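Long-range contacts in phosphate ABC transporter, phosphate-binding protein (Clostridium perfringens, PDB 4Q8R), which probably captures phosphate outside the cell membrane with high affinity and hands it to an ABC-type transporter for import: residues 16-21 with 236-242; 41-45 with 56-62; 52-56 with 216-221; 68-72 with 210-214. All blocks are in the same frame, centred on the assembly; numbering follows the deposited sequence.

Contact 1: residues 16-21 with 236-242. With ZN (zinc ion), chain C.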
loop_
_atom_site.group_PDB
_atom_site.type_symbol
_atom_site.label_atom_id
_atom_site.label_comp_id
_atom_site.label_asym_id
_atom_site.label_seq_id
_atom_site.Cartn_x
_atom_site.Cartn_y
_atom_site.Cartn_z
ATOM N N PRO A 16 -1.909 -9.252 -1.225
ATOM C CA PRO A 16 -1.285 -10.255 -2.089
ATOM C C PRO A 16 -0.214 -11.029 -1.308
ATOM O O PRO A 16 -0.195 -12.273 -1.355
ATOM C CB PRO A 16 -0.670 -9.413 -3.207
ATOM C CG PRO A 16 -1.739 -8.309 -3.373
ATOM C CD PRO A 16 -2.067 -7.965 -1.935
ATOM N N VAL A 17 0.626 -10.332 -0.554
ATOM C CA VAL A 17 1.685 -11.054 0.195
ATOM C C VAL A 17 1.156 -11.893 1.326
ATOM O O VAL A 17 1.642 -13.009 1.571
ATOM C CB VAL A 17 2.836 -10.125 0.637
ATOM C CG1 VAL A 17 2.490 -9.164 1.770
ATOM C CG2 VAL A 17 4.080 -10.948 1.026
ATOM N N MET A 18 0.165 -11.393 2.050
ATOM C CA MET A 18 -0.420 -12.189 3.073
ATOM C C MET A 18 -1.054 -13.472 2.562
ATOM O O MET A 18 -0.923 -14.571 3.208
ATOM C CB MET A 18 -1.502 -11.352 3.832
ATOM C CG MET A 18 -1.855 -11.963 5.207
ATOM S SD MET A 18 -0.464 -11.995 6.387
ATOM C CE MET A 18 -0.063 -10.325 6.611
ATOM N N GLU A 19 -1.716 -13.419 1.389
ATOM C CA GLU A 19 -2.293 -14.633 0.789
ATOM C C GLU A 19 -1.140 -15.630 0.421
ATOM O O GLU A 19 -1.233 -16.851 0.665
ATOM C CB GLU A 19 -3.073 -14.346 -0.495
ATOM C CG GLU A 19 -4.333 -13.466 -0.313
ATOM C CD GLU A 19 -5.022 -13.131 -1.645
ATOM O OE1 GLU A 19 -4.584 -13.615 -2.744
ATOM O OE2 GLU A 19 -6.016 -12.406 -1.580
ATOM N N ALA A 20 -0.063 -15.108 -0.138
ATOM C CA ALA A 20 1.084 -15.968 -0.513
ATOM C C ALA A 20 1.698 -16.592 0.721
ATOM O O ALA A 20 2.082 -17.804 0.730
ATOM C CB ALA A 20 2.107 -15.135 -1.272
ATOM N N GLU A 21 1.826 -15.808 1.768
ATOM C CA GLU A 21 2.318 -16.298 3.046
ATOM C C GLU A 21 1.455 -17.400 3.601
ATOM O O GLU A 21 1.977 -18.454 4.072
ATOM C CB GLU A 21 2.508 -15.181 4.082
ATOM C CG GLU A 21 3.476 -14.042 3.724
ATOM C CD GLU A 21 4.966 -14.408 3.809
ATOM O OE1 GLU A 21 5.310 -15.575 4.154
ATOM O OE2 GLU A 21 5.784 -13.513 3.494
ATOM N N ILE A 236 9.147 -14.760 0.197
ATOM C CA ILE A 236 7.810 -14.542 -0.361
ATOM C C ILE A 236 7.533 -13.016 -0.440
ATOM O O ILE A 236 7.012 -12.567 -1.427
ATOM C CB ILE A 236 6.728 -15.270 0.501
ATOM C CG1 ILE A 236 6.835 -16.797 0.272
ATOM C CG2 ILE A 236 5.336 -14.801 0.200
ATOM C CD1 ILE A 236 6.224 -17.683 1.344
ATOM N N VAL A 237 7.974 -12.255 0.562
ATOM C CA VAL A 237 7.862 -10.785 0.576
ATOM C C VAL A 237 8.601 -10.259 -0.634
ATOM O O VAL A 237 8.060 -9.447 -1.408
ATOM C CB VAL A 237 8.460 -10.239 1.901
ATOM C CG1 VAL A 237 9.101 -8.870 1.855
ATOM C CG2 VAL A 237 7.476 -10.421 3.054
ATOM N N ALA A 238 9.847 -10.738 -0.816
ATOM C CA ALA A 238 10.638 -10.256 -1.989
ATOM C C ALA A 238 9.936 -10.578 -3.307
ATOM O O ALA A 238 9.979 -9.752 -4.242
ATOM C CB ALA A 238 12.047 -10.860 -2.020
ATOM N N LYS A 239 9.351 -11.782 -3.416
ATOM C CA LYS A 239 8.676 -12.210 -4.677
ATOM C C LYS A 239 7.433 -11.358 -5.028
ATOM O O LYS A 239 7.037 -11.277 -6.189
ATOM C CB LYS A 239 8.363 -13.721 -4.691
ATOM C CG LYS A 239 9.616 -14.544 -4.968
ATOM C CD LYS A 239 9.417 -16.031 -4.642
ATOM C CE LYS A 239 8.454 -16.705 -5.612
ATOM N NZ LYS A 239 8.959 -18.066 -6.012
ATOM N N GLU A 240 6.832 -10.769 -4.003
ATOM C CA GLU A 240 5.668 -9.873 -4.150
ATOM C C GLU A 240 6.105 -8.408 -4.370
ATOM O O GLU A 240 5.299 -7.501 -4.181
ATOM C CB GLU A 240 4.758 -10.039 -2.931
ATOM C CG GLU A 240 4.188 -11.417 -2.804
ATOM C CD GLU A 240 3.198 -11.787 -3.886
ATOM O OE1 GLU A 240 2.515 -10.910 -4.386
ATOM O OE2 GLU A 240 3.047 -12.981 -4.197
ATOM N N HIS A 241 7.360 -8.190 -4.799
ATOM C CA HIS A 241 7.934 -6.866 -5.064
ATOM C C HIS A 241 8.027 -5.929 -3.850
ATOM O O HIS A 241 8.057 -4.722 -3.961
ATOM C CB HIS A 241 7.141 -6.194 -6.168
ATOM C CG HIS A 241 6.854 -7.101 -7.315
ATOM N ND1 HIS A 241 7.864 -7.686 -8.058
ATOM C CD2 HIS A 241 5.693 -7.566 -7.829
ATOM C CE1 HIS A 241 7.335 -8.454 -8.997
ATOM N NE2 HIS A 241 6.018 -8.390 -8.885
ATOM N N LEU A 242 8.172 -6.532 -2.687
ATOM C CA LEU A 242 8.401 -5.825 -1.450
ATOM C C LEU A 242 9.846 -5.821 -1.028
ATOM O O LEU A 242 10.687 -6.496 -1.644
ATOM C CB LEU A 242 7.549 -6.440 -0.382
ATOM C CG LEU A 242 6.054 -6.619 -0.723
ATOM C CD1 LEU A 242 5.329 -7.308 0.425
ATOM C CD2 LEU A 242 5.363 -5.281 -1.064
HETATM ZN ZN ZN C . 4.424 -9.808 -9.789
HETATM O O HOH W 1 -0.179 -13.395 -4.034
#
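V17 and L242 meet where a Schellman motif closes the helix ending at K239, and the capped end of that helix packs on the helix that holds residues 16-21. H241, with positive phi, is the C-prime residue: L242 N returns to V237 O and H241 N to A238 O. The reversal brings L242 back toward helix 16-21, where its CD1 lies 3.6 Å from V17 CG1. The two methyls of V17 divide the work. CG1 serves L242, while CG2, anti to the backbone N, faces V237 and the CG of E240, the latter at 3.9 Å. One turn on, A20 CB sits 3.6 Å from I236 CG2. The E21 chain bends at chi2 (-75°), which swings the carboxylate across I236 and V237. Its OE2 comes 3.6 Å from I236 CG2 and equally near V237 CG2, a contact with methyls and not a polar bond. E240 folds in a similar way, bent at chi2 (-68°), and brings OE1 3.7 Å from P16 CB and OE2 against A20 CB. No direct hydrogen bond joins the two segments; a water bridges them instead, giving one hydrogen to P16 O at 2.9 Å and the other, over a longer path, to E240 OE2. On the far side of the turn, H241 NE2 binds a zinc ion at 2.3 Å. Around this pair of helices, strand 71-86 lies under V237 and L242 through A77, helix 219-229 receives E21 on F224 and F227, and the loop residue S176 bonds to E240 O.

Contact 2: residues 41-45 with 56-62; sequences SSAGI and GMASRDL. With ZN (zinc ion), chain F; PO4 (phosphate ion), chain B.
The guanidinium of R60 has I45 CD1 over one face, 3.3 Å above its plane and offset toward the rim, while S42 OG lies at the edge, in plane. This is the phosphate-side end of a strand and the N-terminal turn of a helix in a periplasmic-binding-protein fold: helix 41-45 runs nearly antiparallel to strand 56-58, at 151°, with the axes 6.6 Å apart. R60 NH2 donates to S42 OG at 2.9 Å, almost straight at 164°, and NH1 reaches D61 O, also in the guanidinium plane; a salt bridge from NH1 to E66 adds a third hold, so the group can hardly rotate. The I45 methyl that covers R60 also touches A58 CB and L62 CD2. G44 and G56, both without a side chain, let the backbones close in, G44 O lying 3.7 Å from G56 CA. D61 OD1 binds a zinc ion that E73 also binds. At the helix start, the phosphate ion is held by S41 and S59, together with S11, S13 and T131 among others. S41 OG works twice: it accepts from S59 N at 2.9 Å and donates to phosphate O1 at 2.6 Å, while S41 N donates to that same O1.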
loop_
_atom_site.group_PDB
_atom_site.type_symbol
_atom_site.label_atom_id
_atom_site.label_comp_id
_atom_site.label_asym_id
_atom_site.label_seq_id
_atom_site.Cartn_x
_atom_site.Cartn_y
_atom_site.Cartn_z
ATOM N N SER A 41 -6.347 -0.420 5.637
ATOM C CA SER A 41 -5.583 -0.369 6.855
ATOM C C SER A 41 -6.386 0.066 8.076
ATOM O O SER A 41 -6.298 -0.601 9.149
ATOM C CB SER A 41 -4.378 0.468 6.713
ATOM O OG SER A 41 -3.419 -0.045 5.805
ATOM N N SER A 42 -7.086 1.208 7.980
ATOM C CA SER A 42 -7.729 1.699 9.172
ATOM C C SER A 42 -8.746 0.750 9.712
ATOM O O SER A 42 -8.836 0.569 10.946
ATOM C CB SER A 42 -8.313 3.090 8.940
ATOM O OG SER A 42 -7.270 4.022 8.665
ATOM N N ALA A 43 -9.495 0.083 8.844
ATOM C CA ALA A 43 -10.507 -0.835 9.321
ATOM C C ALA A 43 -9.866 -2.101 9.927
ATOM O O ALA A 43 -10.377 -2.681 10.876
ATOM C CB ALA A 43 -11.455 -1.199 8.219
ATOM N N GLY A 44 -8.772 -2.557 9.344
ATOM C CA GLY A 44 -8.136 -3.728 9.935
ATOM C C GLY A 44 -7.521 -3.414 11.314
ATOM O O GLY A 44 -7.608 -4.216 12.223
ATOM N N ILE A 45 -6.932 -2.247 11.463
ATOM C CA ILE A 45 -6.385 -1.783 12.733
ATOM C C ILE A 45 -7.489 -1.705 13.761
ATOM O O ILE A 45 -7.320 -2.184 14.924
ATOM C CB ILE A 45 -5.663 -0.446 12.629
ATOM C CG1 ILE A 45 -4.374 -0.572 11.790
ATOM C CG2 ILE A 45 -5.324 0.105 13.986
ATOM C CD1 ILE A 45 -3.839 0.740 11.293
ATOM N N GLY A 56 -4.388 -7.441 12.687
ATOM C CA GLY A 56 -4.646 -6.390 11.684
ATOM C C GLY A 56 -3.427 -6.235 10.775
ATOM O O GLY A 56 -2.291 -6.310 11.220
ATOM N N MET A 57 -3.673 -6.039 9.490
ATOM C CA MET A 57 -2.643 -5.683 8.587
ATOM C C MET A 57 -2.754 -4.239 8.193
ATOM O O MET A 57 -3.860 -3.775 7.788
ATOM C CB MET A 57 -2.497 -6.681 7.458
ATOM C CG MET A 57 -3.606 -6.899 6.539
ATOM S SD MET A 57 -3.488 -8.429 5.513
ATOM C CE MET A 57 -5.127 -8.091 4.740
ATOM N N ALA A 58 -1.639 -3.530 8.326
ATOM C CA ALA A 58 -1.588 -2.091 8.003
ATOM C C ALA A 58 -0.423 -1.771 7.076
ATOM O O ALA A 58 0.695 -2.393 7.170
ATOM C CB ALA A 58 -1.455 -1.318 9.237
ATOM N N SER A 59 -0.638 -0.792 6.227
ATOM C CA SER A 59 0.396 -0.311 5.291
ATOM C C SER A 59 0.781 1.131 5.625
ATOM O O SER A 59 1.275 1.922 4.781
ATOM C CB SER A 59 -0.102 -0.438 3.879
ATOM O OG SER A 59 -1.204 0.414 3.643
ATOM N N ARG A 60 0.560 1.506 6.886
ATOM C CA ARG A 60 1.050 2.769 7.453
ATOM C C ARG A 60 1.423 2.486 8.902
ATOM O O ARG A 60 1.022 1.435 9.445
ATOM C CB ARG A 60 -0.028 3.877 7.435
ATOM C CG ARG A 60 -1.315 3.497 8.132
ATOM C CD ARG A 60 -2.063 4.740 8.513
ATOM N NE ARG A 60 -3.413 4.508 8.969
ATOM C CZ ARG A 60 -3.756 4.257 10.217
ATOM N NH1 ARG A 60 -2.811 4.169 11.165
ATOM N NH2 ARG A 60 -5.043 4.149 10.523
ATOM N N ASP A 61 2.159 3.382 9.523
ATOM C CA ASP A 61 2.395 3.223 10.933
ATOM C C ASP A 61 1.076 3.429 11.713
ATOM O O ASP A 61 0.146 4.065 11.226
ATOM C CB ASP A 61 3.398 4.218 11.424
ATOM C CG ASP A 61 4.031 3.782 12.685
ATOM O OD1 ASP A 61 3.672 2.722 13.265
ATOM O OD2 ASP A 61 4.892 4.502 13.119
ATOM N N LEU A 62 1.026 2.927 12.930
ATOM C CA LEU A 62 -0.130 3.174 13.812
ATOM C C LEU A 62 -0.157 4.612 14.243
ATOM O O LEU A 62 0.893 5.259 14.370
ATOM C CB LEU A 62 -0.030 2.331 15.082
ATOM C CG LEU A 62 -0.126 0.831 14.934
ATOM C CD1 LEU A 62 -0.228 0.174 16.301
ATOM C CD2 LEU A 62 -1.359 0.520 14.088
HETATM ZN ZN ZN F . 4.532 2.047 14.962
HETATM P P PO4 B . -4.377 0.072 2.083
HETATM O O1 PO4 B . -4.636 0.398 3.562
HETATM O O2 PO4 B . -5.514 -0.732 1.489
HETATM O O3 PO4 B . -4.041 1.344 1.316
HETATM O O4 PO4 B . -3.066 -0.782 2.030
HETATM O O HOH W 2 5.859 1.693 13.869
#

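Contact 3: residues 52-56 with 216-221; sequences VSEIG and NLTESG
E54 OE1 is gripped twice by T218. The hydroxyl OG1 donates at 2.7 Å to the syn lone pair of OE1, and the backbone N of T218 donates at 2.8 Å from above the carboxylate plane, with an N-H...O angle of 164°. E54 gets there because CG is anti to the backbone N (chi1 -176°) and the chain stays extended beyond it, carrying the carboxylate across to T218, whose side chain it meets at about a right angle. T218 is the N-cap of helix 219-229: OG1 accepts from G221 N at 3.0 Å while giving its own proton to E54. The carboxylate of E54 therefore sits close to the start of the helix, where the helix dipole would probably favour its negative charge. G221, lacking a side chain, lets OE1 come within 3.6 Å of its CA. The E54-T218 bonds tie the loop before strand 55-58, which lies between strands 6-10 and 205-213 in the mixed sheet, to helix 219-229, which follows strand 205-213 in the chain. Beside the polar grip, I55 CG1 packs at 4.0 Å on L217 CD1, and I55 also rests on V6 and I8 of strand 6-10. Farther out, a water receives from N216 ND2 and donates to S53 O at 2.7 Å.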
loop_
_atom_site.group_PDB
_atom_site.type_symbol
_atom_site.label_atom_id
_atom_site.label_comp_id
_atom_site.label_asym_id
_atom_site.label_seq_id
_atom_site.Cartn_x
_atom_site.Cartn_y
_atom_site.Cartn_z
ATOM N N VAL A 52 -12.026 -8.053 16.872
ATOM C CA VAL A 52 -12.758 -8.654 15.764
ATOM C C VAL A 52 -11.820 -9.482 14.909
ATOM O O VAL A 52 -12.208 -10.523 14.402
ATOM C CB VAL A 52 -13.404 -7.564 14.911
ATOM C CG1 VAL A 52 -13.938 -8.141 13.624
ATOM C CG2 VAL A 52 -14.505 -6.912 15.753
ATOM N N SER A 53 -10.604 -8.996 14.755
ATOM C CA SER A 53 -9.547 -9.788 14.110
ATOM C C SER A 53 -8.419 -10.063 15.084
ATOM O O SER A 53 -8.080 -9.215 15.911
ATOM C CB SER A 53 -8.945 -9.026 12.928
ATOM O OG SER A 53 -9.876 -8.766 11.887
ATOM N N GLU A 54 -7.815 -11.241 14.940
ATOM C CA GLU A 54 -6.634 -11.601 15.716
ATOM C C GLU A 54 -5.419 -10.798 15.316
ATOM O O GLU A 54 -4.583 -10.431 16.160
ATOM C CB GLU A 54 -6.379 -13.112 15.594
ATOM C CG GLU A 54 -5.230 -13.594 16.454
ATOM C CD GLU A 54 -5.075 -15.092 16.444
ATOM O OE1 GLU A 54 -3.984 -15.531 16.840
ATOM O OE2 GLU A 54 -6.012 -15.824 16.050
ATOM N N ILE A 55 -5.282 -10.575 14.010
ATOM C CA ILE A 55 -4.225 -9.748 13.486
ATOM C C ILE A 55 -4.785 -8.698 12.527
ATOM O O ILE A 55 -5.591 -9.053 11.695
ATOM C CB ILE A 55 -3.162 -10.571 12.759
ATOM C CG1 ILE A 55 -2.540 -11.605 13.710
ATOM C CG2 ILE A 55 -2.070 -9.675 12.152
ATOM C CD1 ILE A 55 -1.727 -12.730 13.029
ATOM N N GLY A 56 -4.388 -7.441 12.687
ATOM C CA GLY A 56 -4.646 -6.390 11.684
ATOM C C GLY A 56 -3.427 -6.235 10.775
ATOM O O GLY A 56 -2.291 -6.310 11.220
ATOM N N ASN A 216 -4.791 -11.492 22.702
ATOM C CA ASN A 216 -5.534 -12.174 21.647
ATOM C C ASN A 216 -4.730 -13.052 20.722
ATOM O O ASN A 216 -5.287 -13.915 20.057
ATOM C CB ASN A 216 -6.318 -11.150 20.830
ATOM C CG ASN A 216 -7.431 -10.520 21.666
ATOM O OD1 ASN A 216 -7.721 -10.985 22.793
ATOM N ND2 ASN A 216 -8.055 -9.482 21.150
ATOM N N LEU A 217 -3.434 -12.834 20.657
ATOM C CA LEU A 217 -2.617 -13.580 19.704
ATOM C C LEU A 217 -2.418 -15.029 20.160
ATOM O O LEU A 217 -1.848 -15.275 21.192
ATOM C CB LEU A 217 -1.265 -12.907 19.498
ATOM C CG LEU A 217 -0.400 -13.538 18.396
ATOM C CD1 LEU A 217 -1.050 -13.358 17.012
ATOM C CD2 LEU A 217 0.960 -12.914 18.446
ATOM N N THR A 218 -2.912 -15.968 19.381
ATOM C CA THR A 218 -2.789 -17.392 19.667
ATOM C C THR A 218 -1.446 -17.958 19.291
ATOM O O THR A 218 -0.675 -17.318 18.567
ATOM C CB THR A 218 -3.860 -18.211 18.920
ATOM O OG1 THR A 218 -3.655 -18.131 17.522
ATOM C CG2 THR A 218 -5.284 -17.725 19.304
ATOM N N GLU A 219 -1.174 -19.177 19.759
ATOM C CA GLU A 219 0.092 -19.813 19.375
ATOM C C GLU A 219 0.114 -19.960 17.832
ATOM O O GLU A 219 1.136 -19.729 17.213
ATOM C CB GLU A 219 0.345 -21.118 20.141
ATOM C CG GLU A 219 -0.754 -22.143 19.938
ATOM C CD GLU A 219 -0.419 -23.526 20.465
ATOM O OE1 GLU A 219 0.798 -23.835 20.602
ATOM O OE2 GLU A 219 -1.377 -24.297 20.712
ATOM N N SER A 220 -1.006 -20.306 17.215
ATOM C CA SER A 220 -1.081 -20.352 15.715
ATOM C C SER A 220 -0.811 -19.015 15.046
ATOM O O SER A 220 -0.078 -18.935 14.076
ATOM C CB SER A 220 -2.415 -20.897 15.210
ATOM O OG SER A 220 -2.678 -22.205 15.696
ATOM N N GLY A 221 -1.400 -17.945 15.557
ATOM C CA GLY A 221 -1.093 -16.652 14.997
ATOM C C GLY A 221 0.360 -16.221 15.194
ATOM O O GLY A 221 0.945 -15.591 14.321
HETATM O O HOH W 3 -7.567 -8.372 18.431
#

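Contact 4: residues 68-72 with 210-214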
loop_
_atom_site.group_PDB
_atom_site.type_symbol
_atom_site.label_atom_id
_atom_site.label_comp_id
_atom_site.label_asym_id
_atom_site.label_seq_id
_atom_site.Cartn_x
_atom_site.Cartn_y
_atom_site.Cartn_z
ATOM N N GLN A 68 -2.336 3.055 21.814
ATOM C CA GLN A 68 -2.931 3.146 23.142
ATOM C C GLN A 68 -3.978 2.084 23.416
ATOM O O GLN A 68 -4.242 1.761 24.551
ATOM C CB GLN A 68 -3.576 4.559 23.342
ATOM C CG GLN A 68 -2.668 5.578 23.984
ATOM C CD GLN A 68 -2.276 5.164 25.405
ATOM O OE1 GLN A 68 -1.239 4.513 25.615
ATOM N NE2 GLN A 68 -3.118 5.505 26.380
ATOM N N ALA A 69 -4.588 1.533 22.393
ATOM C CA ALA A 69 -5.509 0.434 22.595
ATOM C C ALA A 69 -4.789 -0.848 22.958
ATOM O O ALA A 69 -5.448 -1.874 23.103
ATOM C CB ALA A 69 -6.357 0.205 21.358
ATOM N N GLY A 70 -3.455 -0.805 23.060
ATOM C CA GLY A 70 -2.639 -1.973 23.461
ATOM C C GLY A 70 -2.114 -2.796 22.287
ATOM O O GLY A 70 -1.938 -4.017 22.399
ATOM N N LEU A 71 -1.903 -2.160 21.138
ATOM C CA LEU A 71 -1.460 -2.928 19.965
ATOM C C LEU A 71 0.040 -3.027 19.869
ATOM O O LEU A 71 0.725 -2.038 19.991
ATOM C CB LEU A 71 -2.014 -2.350 18.661
ATOM C CG LEU A 71 -3.512 -2.428 18.345
ATOM C CD1 LEU A 71 -3.767 -1.625 17.048
ATOM C CD2 LEU A 71 -4.020 -3.862 18.241
ATOM N N LYS A 72 0.545 -4.262 19.740
ATOM C CA LYS A 72 1.932 -4.515 19.396
ATOM C C LYS A 72 2.044 -4.434 17.878
ATOM O O LYS A 72 1.098 -4.732 17.166
ATOM C CB LYS A 72 2.308 -5.910 19.877
ATOM C CG LYS A 72 2.227 -6.090 21.408
ATOM C CD LYS A 72 3.011 -5.012 22.173
ATOM C CE LYS A 72 3.145 -5.295 23.684
ATOM N NZ LYS A 72 4.048 -6.452 24.004
ATOM N N ALA A 210 2.002 -6.112 10.876
ATOM C CA ALA A 210 1.037 -6.975 11.488
ATOM C C ALA A 210 0.884 -6.433 12.923
ATOM O O ALA A 210 1.918 -6.225 13.616
ATOM C CB ALA A 210 1.616 -8.391 11.536
ATOM N N VAL A 211 -0.361 -6.177 13.357
ATOM C CA VAL A 211 -0.655 -5.606 14.614
ATOM C C VAL A 211 -1.646 -6.500 15.358
ATOM O O VAL A 211 -2.492 -7.163 14.767
ATOM C CB VAL A 211 -1.179 -4.138 14.541
ATOM C CG1 VAL A 211 -0.197 -3.265 13.796
ATOM C CG2 VAL A 211 -2.586 -4.066 13.919
ATOM N N TYR A 212 -1.488 -6.549 16.670
ATOM C CA TYR A 212 -2.238 -7.498 17.487
ATOM C C TYR A 212 -2.150 -7.040 18.949
ATOM O O TYR A 212 -1.246 -6.319 19.353
ATOM C CB TYR A 212 -1.693 -8.929 17.325
ATOM C CG TYR A 212 -0.261 -9.087 17.723
ATOM C CD1 TYR A 212 0.094 -9.338 19.058
ATOM C CD2 TYR A 212 0.753 -8.960 16.773
ATOM C CE1 TYR A 212 1.399 -9.491 19.424
ATOM C CE2 TYR A 212 2.106 -9.138 17.137
ATOM C CZ TYR A 212 2.416 -9.393 18.467
ATOM O OH TYR A 212 3.707 -9.524 18.894
ATOM N N LYS A 213 -3.116 -7.487 19.725
ATOM C CA LYS A 213 -3.050 -7.433 21.163
ATOM C C LYS A 213 -2.427 -8.746 21.702
ATOM O O LYS A 213 -2.802 -9.852 21.273
ATOM C CB LYS A 213 -4.441 -7.272 21.718
ATOM C CG LYS A 213 -5.125 -5.992 21.333
ATOM C CD LYS A 213 -6.376 -6.000 22.169
ATOM C CE LYS A 213 -6.984 -4.660 22.288
ATOM N NZ LYS A 213 -8.382 -4.965 22.681
ATOM N N GLU A 214 -1.482 -8.622 22.623
ATOM C CA GLU A 214 -0.809 -9.810 23.179
ATOM C C GLU A 214 -1.821 -10.793 23.758
ATOM O O GLU A 214 -1.613 -12.026 23.675
ATOM C CB GLU A 214 0.243 -9.414 24.220
ATOM C CG GLU A 214 1.265 -10.536 24.532
ATOM C CD GLU A 214 2.239 -10.831 23.373
ATOM O OE1 GLU A 214 2.959 -9.889 22.949
ATOM O OE2 GLU A 214 2.289 -11.997 22.882
HETATM O O HOH W 4 -0.955 -6.012 23.784
#
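The first torsion of Y212 (chi1 60°) sets CG between the backbone N and the carbonyl carbon and so carries the ring against K72, whose CB lies over one face. This is a CH-pi contact, with K72 CB 4.0 Å from the centroid of the Y212 ring and offset toward the rim. The K72 chain leaves with CG beside the backbone N (chi1 -63°), then bends at chi2 and chi4, which turns NZ toward E214; the salt bridge between K72 NZ and E214 OE1 is long, at 3.8 Å. The backbones form an antiparallel hydrogen-bonded pair at K72 and Y212. K72 N donates to Y212 O at 2.8 Å, and Y212 N returns a longer bond to K72 O at 3.2 Å. Through this pair strand 71-86 joins strand 205-213, antiparallel, in the mixed sheet of this binding protein. On the sheet's other face, L71 CD1 meets V211 CG2 at 4.1 Å, and L71 also packs on I45, A48 and M49 of helix 41-50. G70 carries a positive phi, which leads the chain out of helix 64-68 into the strand. A water takes the hydrogen of E214 N and donates to G70 O at 2.6 Å. K213 runs extended alongside the turn, its CE 3.3 Å from A69 O, before NZ bonds to M49 O of helix 41-50.

In the fold
Contacts 2, 3 and 4 gather around strands 55-58 and 205-213, neighbours in the mixed sheet; their centres lie 10 to 14 Å apart. Contacts 2 and 3 share G56, whose N probably bonds to V211 O of contact 4, and L62 and I45 of contact 2 pack on L71. Contact 1 stands farther off, its centre about 17 Å from that of contact 2, which it touches through M18 on M57. Along the chain contact 1 encloses the rest, contact 4 falls within the span of contact 3, and contact 2 closes before contact 4 opens. Early and late parts of the chain thus build one lobe together, with the phosphate ion at contact 2.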